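Local atomic coordinates of uncharacterized protein (Eubacterium ventriosum, PDB entry 3FDI), a protein that is of unknown function but belongs to a cytidylate kinase-like family of the P-loop NTPases, and so is probably a nucleotide-binding phosphotransferase. Residues I32-L40 / E99-C107; A10-G18 / M148-R156. All blocks are in the same frame, centred on the assembly; numbering follows the deposited sequence.

Contact 1: residues I32-L40 / E99-C107. With SO4 (sulfate ion), chain F.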
# COMPACT_ATOMS: atom_id res chain seq x y z
N ILE B 32 -31.50 6.39 -17.76
CA ILE B 32 -30.85 7.62 -17.32
C ILE B 32 -29.58 7.84 -18.13
O ILE B 32 -29.13 6.92 -18.79
CB ILE B 32 -30.55 7.57 -15.82
CG1 ILE B 32 -29.85 6.24 -15.45
CG2 ILE B 32 -31.86 7.74 -15.04
CD1 ILE B 32 -29.32 6.12 -14.02
N PRO B 33 -29.00 9.04 -18.09
CA PRO B 33 -27.77 9.27 -18.82
C PRO B 33 -26.56 8.52 -18.28
O PRO B 33 -26.49 8.22 -17.07
CB PRO B 33 -27.51 10.77 -18.64
CG PRO B 33 -28.65 11.30 -17.87
CD PRO B 33 -29.48 10.22 -17.39
N LEU B 34 -25.64 8.23 -19.20
CA LEU B 34 -24.35 7.63 -18.89
C LEU B 34 -23.34 8.74 -19.10
O LEU B 34 -23.18 9.17 -20.23
CB LEU B 34 -24.08 6.44 -19.83
CG LEU B 34 -22.65 5.91 -19.77
CD1 LEU B 34 -22.28 5.61 -18.32
CD2 LEU B 34 -22.50 4.68 -20.63
N TYR B 35 -22.75 9.27 -18.02
CA TYR B 35 -21.64 10.23 -18.08
C TYR B 35 -20.31 9.51 -17.95
O TYR B 35 -20.15 8.60 -17.13
CB TYR B 35 -21.67 11.30 -16.97
CG TYR B 35 -22.92 12.12 -16.96
CD1 TYR B 35 -23.36 12.73 -18.10
CD2 TYR B 35 -23.68 12.25 -15.81
CE1 TYR B 35 -24.53 13.45 -18.09
CE2 TYR B 35 -24.84 12.98 -15.79
CZ TYR B 35 -25.26 13.56 -16.92
OH TYR B 35 -26.41 14.31 -16.89
N SER B 36 -19.34 9.98 -18.72
CA SER B 36 -17.99 9.42 -18.80
C SER B 36 -17.04 10.60 -18.85
O SER B 36 -17.44 11.75 -19.17
CB SER B 36 -17.82 8.71 -20.14
OG SER B 36 -17.96 9.67 -21.20
N LYS B 37 -15.76 10.28 -18.63
CA LYS B 37 -14.66 11.21 -18.88
C LYS B 37 -14.83 11.96 -20.26
O LYS B 37 -14.68 13.17 -20.36
CB LYS B 37 -13.30 10.47 -18.79
CG LYS B 37 -12.10 11.44 -18.68
CD LYS B 37 -10.75 10.76 -18.96
CE LYS B 37 -9.63 11.70 -18.69
NZ LYS B 37 -9.49 12.70 -19.77
N GLU B 38 -15.18 11.23 -21.31
CA GLU B 38 -15.35 11.85 -22.62
C GLU B 38 -16.38 12.99 -22.61
O GLU B 38 -16.17 14.08 -23.16
CB GLU B 38 -15.79 10.77 -23.61
CG GLU B 38 -16.18 11.35 -25.00
CD GLU B 38 -17.02 10.40 -25.82
OE1 GLU B 38 -17.11 9.22 -25.47
OE2 GLU B 38 -17.57 10.87 -26.85
N LEU B 39 -17.52 12.72 -22.00
CA LEU B 39 -18.60 13.66 -22.00
C LEU B 39 -18.23 14.83 -21.11
O LEU B 39 -18.47 15.97 -21.46
CB LEU B 39 -19.83 12.94 -21.48
CG LEU B 39 -21.15 13.65 -21.58
CD1 LEU B 39 -22.28 12.57 -21.67
CD2 LEU B 39 -21.31 14.58 -20.37
N LEU B 40 -17.66 14.52 -19.94
CA LEU B 40 -17.21 15.56 -19.00
C LEU B 40 -16.11 16.40 -19.60
O LEU B 40 -16.04 17.59 -19.34
CB LEU B 40 -16.79 14.95 -17.65
CG LEU B 40 -17.95 14.57 -16.70
CD1 LEU B 40 -17.49 13.95 -15.40
CD2 LEU B 40 -18.78 15.82 -16.42
N GLU B 99 -30.57 15.16 -10.44
CA GLU B 99 -30.66 14.29 -11.59
C GLU B 99 -30.21 12.87 -11.26
O GLU B 99 -29.36 12.65 -10.38
CB GLU B 99 -29.80 14.86 -12.70
CG GLU B 99 -29.89 14.07 -13.98
CD GLU B 99 -29.09 14.66 -15.12
OE1 GLU B 99 -28.15 15.45 -14.88
OE2 GLU B 99 -29.42 14.31 -16.28
N SER B 100 -30.79 11.91 -11.98
CA SER B 100 -30.34 10.55 -11.93
C SER B 100 -29.39 10.27 -13.09
O SER B 100 -29.63 10.75 -14.21
CB SER B 100 -31.52 9.63 -12.03
OG SER B 100 -32.36 9.82 -10.90
N PHE B 101 -28.33 9.51 -12.82
CA PHE B 101 -27.33 9.18 -13.84
C PHE B 101 -26.37 8.10 -13.40
O PHE B 101 -26.32 7.73 -12.23
CB PHE B 101 -26.51 10.44 -14.30
CG PHE B 101 -25.79 11.16 -13.18
CD1 PHE B 101 -24.47 10.83 -12.85
CD2 PHE B 101 -26.43 12.14 -12.46
CE1 PHE B 101 -23.80 11.49 -11.81
CE2 PHE B 101 -25.78 12.81 -11.40
CZ PHE B 101 -24.46 12.48 -11.08
N VAL B 102 -25.65 7.59 -14.39
CA VAL B 102 -24.54 6.68 -14.21
C VAL B 102 -23.29 7.48 -14.53
O VAL B 102 -23.25 8.24 -15.51
CB VAL B 102 -24.63 5.47 -15.17
CG1 VAL B 102 -23.42 4.58 -14.98
CG2 VAL B 102 -25.94 4.67 -14.96
N ILE B 103 -22.28 7.34 -13.69
CA ILE B 103 -21.02 8.00 -13.93
C ILE B 103 -19.90 6.96 -13.75
O ILE B 103 -19.85 6.24 -12.76
CB ILE B 103 -20.86 9.28 -13.04
CG1 ILE B 103 -19.51 9.99 -13.25
CG2 ILE B 103 -21.05 8.97 -11.58
CD1 ILE B 103 -19.29 10.51 -14.60
N VAL B 104 -19.05 6.87 -14.75
CA VAL B 104 -17.91 5.98 -14.72
C VAL B 104 -16.71 6.79 -14.28
O VAL B 104 -16.44 7.86 -14.84
CB VAL B 104 -17.65 5.40 -16.11
CG1 VAL B 104 -16.35 4.61 -16.13
CG2 VAL B 104 -18.85 4.50 -16.55
N GLY B 105 -15.98 6.30 -13.29
CA GLY B 105 -14.73 6.88 -12.91
C GLY B 105 -14.94 8.24 -12.31
O GLY B 105 -15.96 8.48 -11.65
N ARG B 106 -13.94 9.11 -12.51
CA ARG B 106 -14.01 10.52 -12.11
C ARG B 106 -14.19 10.76 -10.61
O ARG B 106 -14.72 11.80 -10.19
CB ARG B 106 -15.12 11.22 -12.91
CG ARG B 106 -14.97 11.14 -14.47
CD ARG B 106 -13.85 12.07 -15.00
NE ARG B 106 -12.57 11.42 -15.01
CZ ARG B 106 -11.40 11.99 -15.29
NH1 ARG B 106 -11.33 13.28 -15.60
NH2 ARG B 106 -10.29 11.26 -15.27
N CYS B 107 -13.73 9.83 -9.79
CA CYS B 107 -13.82 9.90 -8.35
C CYS B 107 -15.26 10.04 -7.88
O CYS B 107 -15.50 10.57 -6.79
CB CYS B 107 -12.99 11.07 -7.84
SG CYS B 107 -11.24 10.90 -8.33
S SO4 F . -11.60 7.86 -15.68
O1 SO4 F . -12.47 8.88 -15.10
O2 SO4 F . -11.36 6.92 -14.58
O3 SO4 F . -12.22 7.25 -16.84
O4 SO4 F . -10.36 8.53 -16.14
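The side chains of Y35 and F101 cross at about a right angle, CE2 of Y35 coming within 3.3 Å of CG of F101, with the ring planes inclined at 54°. On that side of the sheet, CD1 of I103 fits under CB of Y35 at 3.5 Å and also meets CD1 of L40. The reverse side is lined by L34, whose CD1 rests on CG1 of V102 at 3.7 Å, while CD1 of I32 lies alongside CG2 of V102.

The backbones pair as parallel strands: V102 N donates to P33 O (2.9 Å), Y35 N to V102 O, and V104 N to Y35 O. At one end Y35 makes weak hydrogen bonding to the carboxylate of E99, OH lying 2.9 Å from OE1. At the other, S36 caps helix 37-43 by accepting from L39 N. K37 CG sits 3.5 Å from CZ of R106, over one face of the guanidinium, whose edge serves the sulfate: NE and the backbone N of R106 donate to O1, and NH2 to O4 at 2.9 Å. Bends at chi2 (-74°) and chi3 (88°) fold the chain back to the anion. Cutting this side chain back to an alanine is likely to cost the sulfate its NE and NH2 bonds, though not the amide bond, and K37 CG its flat packing partner.

Q86 of helix 81-95 receives R106 NH1; that helix also packs on L40, and its F89 meets Y35 edge-to-face. Helix 19-30 covers L34, V102 and V104, and strand 8-13 flanks 101-104.

Contact 2: residues A10-G18 / M148-R156; sequences AIGREFGSG and MMKKMDKMR. With SO4 (sulfate ion), chain G; SO4 (sulfate ion), chain F.
The glycine-rich loop that follows strand 8-13, in the position of a P-loop, is held against helix 142-163. D153 grips its backbone: F15 N donates to OD1 at 2.8 Å in a nearly straight bond (173°) that uses the syn lone pair. A water donates to both F15 O and D153 OD2, so that the carboxylate holds F15 at its amide and its carbonyl.

F15 points its CB toward the helix, and with CG anti to the backbone N (chi1 -174°) its ring lies against M152 and M149. M152, a selenomethionine, places CG over the ring face, 3.9 Å from its centroid, as a CH-pi contact. M149 CG comes to the ring edge, 3.9 Å from F15 CD2. R137 of helix 127-138 adds a cation-pi contact.

One helical turn on, the R156 guanidinium lies flat on that of R13, centres 3.5 Å apart and planes at 14°, an offset stack of two cations. R13 NH2 points to sulfate F, donating to O2 at 2.6 Å, and the anion would be expected to offset the gathered charge.

S17 N to E14 O closes a type II beta turn over E14-S17, and S17 OG donates to the same oxygen, while the side chain of E14 pairs with K130. G16 N donates to O2 and G18 N to O4 of sulfate G, each at 3.0 Å, joined by the amides of G19 and H20 and by R137. Such a ring of backbone amides at a helix start around a tetrahedral anion is typical of the phosphate-binding P-loop.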
# COMPACT_ATOMS: atom_id res chain seq x y z
N ALA B 10 -22.27 5.00 -9.46
CA ALA B 10 -20.87 5.39 -9.65
C ALA B 10 -20.11 4.10 -9.90
O ALA B 10 -20.12 3.18 -9.06
CB ALA B 10 -20.33 6.11 -8.45
N ILE B 11 -19.49 3.98 -11.06
CA ILE B 11 -18.87 2.74 -11.46
C ILE B 11 -17.42 2.99 -11.60
O ILE B 11 -17.01 3.93 -12.31
CB ILE B 11 -19.40 2.27 -12.81
CG1 ILE B 11 -20.77 1.62 -12.63
CG2 ILE B 11 -18.46 1.21 -13.44
CD1 ILE B 11 -21.49 1.56 -13.85
N GLY B 12 -16.64 2.15 -10.94
CA GLY B 12 -15.22 2.00 -11.18
C GLY B 12 -14.97 0.66 -11.84
O GLY B 12 -15.85 -0.19 -11.91
N ARG B 13 -13.75 0.44 -12.31
CA ARG B 13 -13.48 -0.71 -13.14
C ARG B 13 -11.98 -0.87 -13.48
O ARG B 13 -11.22 0.12 -13.59
CB ARG B 13 -14.29 -0.61 -14.45
CG ARG B 13 -13.52 0.09 -15.61
CD ARG B 13 -13.98 1.47 -16.10
NE ARG B 13 -13.44 2.57 -15.35
CZ ARG B 13 -13.08 3.77 -15.80
NH1 ARG B 13 -13.15 4.11 -17.07
NH2 ARG B 13 -12.62 4.68 -14.92
N GLU B 14 -11.58 -2.13 -13.64
CA GLU B 14 -10.31 -2.49 -14.26
C GLU B 14 -10.50 -2.44 -15.76
O GLU B 14 -11.57 -2.81 -16.28
CB GLU B 14 -9.91 -3.92 -13.92
CG GLU B 14 -9.84 -4.20 -12.48
CD GLU B 14 -9.40 -5.63 -12.18
OE1 GLU B 14 -9.78 -6.55 -12.94
OE2 GLU B 14 -8.71 -5.82 -11.16
N PHE B 15 -9.44 -2.06 -16.46
CA PHE B 15 -9.45 -1.96 -17.89
C PHE B 15 -9.63 -3.34 -18.47
O PHE B 15 -8.96 -4.30 -18.02
CB PHE B 15 -8.14 -1.42 -18.37
CG PHE B 15 -8.11 -1.15 -19.85
CD1 PHE B 15 -8.80 -0.04 -20.37
CD2 PHE B 15 -7.41 -1.97 -20.73
CE1 PHE B 15 -8.77 0.24 -21.73
CE2 PHE B 15 -7.36 -1.68 -22.09
CZ PHE B 15 -8.03 -0.57 -22.59
N GLY B 16 -10.55 -3.45 -19.42
CA GLY B 16 -10.91 -4.72 -19.99
C GLY B 16 -11.93 -5.59 -19.26
O GLY B 16 -12.21 -6.69 -19.73
N SER B 17 -12.52 -5.12 -18.15
CA SER B 17 -13.35 -5.98 -17.32
C SER B 17 -14.76 -6.12 -17.79
O SER B 17 -15.48 -7.00 -17.29
CB SER B 17 -13.44 -5.45 -15.92
OG SER B 17 -13.93 -4.13 -15.93
N GLY B 18 -15.18 -5.23 -18.69
CA GLY B 18 -16.58 -5.15 -19.11
C GLY B 18 -17.31 -4.04 -18.37
O GLY B 18 -18.53 -3.94 -18.42
N MSE B 148 -1.29 -2.81 -21.95
CA MSE B 148 -2.35 -1.81 -21.84
C MSE B 148 -3.13 -1.92 -20.53
O MSE B 148 -3.43 -0.92 -19.89
CB MSE B 148 -3.31 -1.96 -22.99
CG MSE B 148 -2.92 -1.14 -24.15
SE MSE B 148 -4.16 -1.59 -25.52
CE MSE B 148 -3.24 -3.22 -26.10
N MSE B 149 -3.44 -3.14 -20.13
CA MSE B 149 -4.27 -3.33 -18.95
C MSE B 149 -3.53 -2.76 -17.74
O MSE B 149 -4.07 -1.97 -17.01
CB MSE B 149 -4.63 -4.82 -18.75
CG MSE B 149 -5.73 -5.33 -19.70
SE MSE B 149 -5.62 -7.25 -19.92
CE MSE B 149 -5.58 -7.68 -18.06
N LYS B 150 -2.25 -3.11 -17.61
CA LYS B 150 -1.44 -2.64 -16.48
C LYS B 150 -1.22 -1.11 -16.50
O LYS B 150 -1.11 -0.47 -15.45
CB LYS B 150 -0.12 -3.41 -16.46
CG LYS B 150 1.08 -2.75 -15.78
CD LYS B 150 2.31 -3.53 -16.21
CE LYS B 150 3.56 -3.00 -15.54
NZ LYS B 150 4.80 -3.58 -16.13
N LYS B 151 -1.17 -0.51 -17.67
CA LYS B 151 -0.92 0.93 -17.74
C LYS B 151 -2.15 1.74 -17.34
O LYS B 151 -2.07 2.68 -16.56
CB LYS B 151 -0.50 1.33 -19.14
CG LYS B 151 -0.01 2.76 -19.21
CD LYS B 151 1.25 2.82 -19.97
CE LYS B 151 1.84 4.22 -20.04
NZ LYS B 151 2.85 4.30 -21.19
N MSE B 152 -3.28 1.34 -17.87
CA MSE B 152 -4.52 2.01 -17.64
C MSE B 152 -4.95 1.86 -16.20
O MSE B 152 -5.37 2.84 -15.58
CB MSE B 152 -5.58 1.41 -18.52
CG MSE B 152 -5.35 1.64 -19.99
SE MSE B 152 -5.44 3.50 -20.50
CE MSE B 152 -7.00 4.11 -19.52
N ASP B 153 -4.82 0.64 -15.67
CA ASP B 153 -5.09 0.42 -14.27
C ASP B 153 -4.18 1.27 -13.37
O ASP B 153 -4.69 1.94 -12.46
CB ASP B 153 -5.03 -1.09 -13.88
CG ASP B 153 -6.21 -1.94 -14.48
OD1 ASP B 153 -7.25 -1.41 -14.92
OD2 ASP B 153 -6.09 -3.16 -14.47
N LYS B 154 -2.87 1.31 -13.63
CA LYS B 154 -2.00 2.23 -12.88
C LYS B 154 -2.45 3.68 -13.06
O LYS B 154 -2.48 4.43 -12.11
CB LYS B 154 -0.50 2.05 -13.21
CG LYS B 154 0.08 0.81 -12.48
CD LYS B 154 1.66 0.58 -12.67
CE LYS B 154 2.51 1.25 -11.54
NZ LYS B 154 4.03 1.30 -11.82
N MSE B 155 -2.88 4.02 -14.26
CA MSE B 155 -3.31 5.38 -14.56
C MSE B 155 -4.54 5.76 -13.68
O MSE B 155 -4.57 6.82 -13.06
CB MSE B 155 -3.65 5.51 -16.04
CG MSE B 155 -2.96 6.71 -16.69
SE MSE B 155 -2.74 6.44 -18.63
CE MSE B 155 -4.67 6.69 -18.95
N ARG B 156 -5.54 4.88 -13.66
CA ARG B 156 -6.77 5.09 -12.90
C ARG B 156 -6.57 5.10 -11.38
O ARG B 156 -7.18 5.89 -10.65
CB ARG B 156 -7.78 4.00 -13.25
CG ARG B 156 -8.51 4.30 -14.43
CD ARG B 156 -9.00 3.05 -15.09
NE ARG B 156 -9.37 3.42 -16.46
CZ ARG B 156 -10.07 2.67 -17.28
NH1 ARG B 156 -10.51 1.49 -16.91
NH2 ARG B 156 -10.35 3.14 -18.46
S SO4 G . -13.75 -1.71 -19.67
O1 SO4 G . -14.83 -0.74 -19.91
O2 SO4 G . -12.45 -1.19 -20.08
O3 SO4 G . -13.80 -1.85 -18.20
O4 SO4 G . -14.07 -2.97 -20.40
S SO4 F . -11.60 7.86 -15.68
O1 SO4 F . -12.47 8.88 -15.10
O2 SO4 F . -11.36 6.92 -14.58
O3 SO4 F . -12.22 7.25 -16.84
O4 SO4 F . -10.36 8.53 -16.14
O HOH W 1 -7.18 -4.86 -16.02

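How the contacts relate
Strands 101-104 and 8-13 are neighbours in the central parallel sheet and join the two contacts directly: I11 N lies 2.9 Å from I103 O, and G105 N 2.8 Å from I11 O, both probable hydrogen bonds. The centres of contact 1 and contact 2 are 16 Å apart. Both contacts reach sulfate F, through R106 and R13, with CG1 of V104 packed 3.4 Å from NH1 of R13. R13, bonded to sulfate F, lies with its CG beside sulfate G in the P-loop. Two such anion sites are consistent with a phosphoryl-handling cleft at the carboxyl ends of these strands, although both sulfates probably come from the crystallisation liquor and the phosphate sites are inferred.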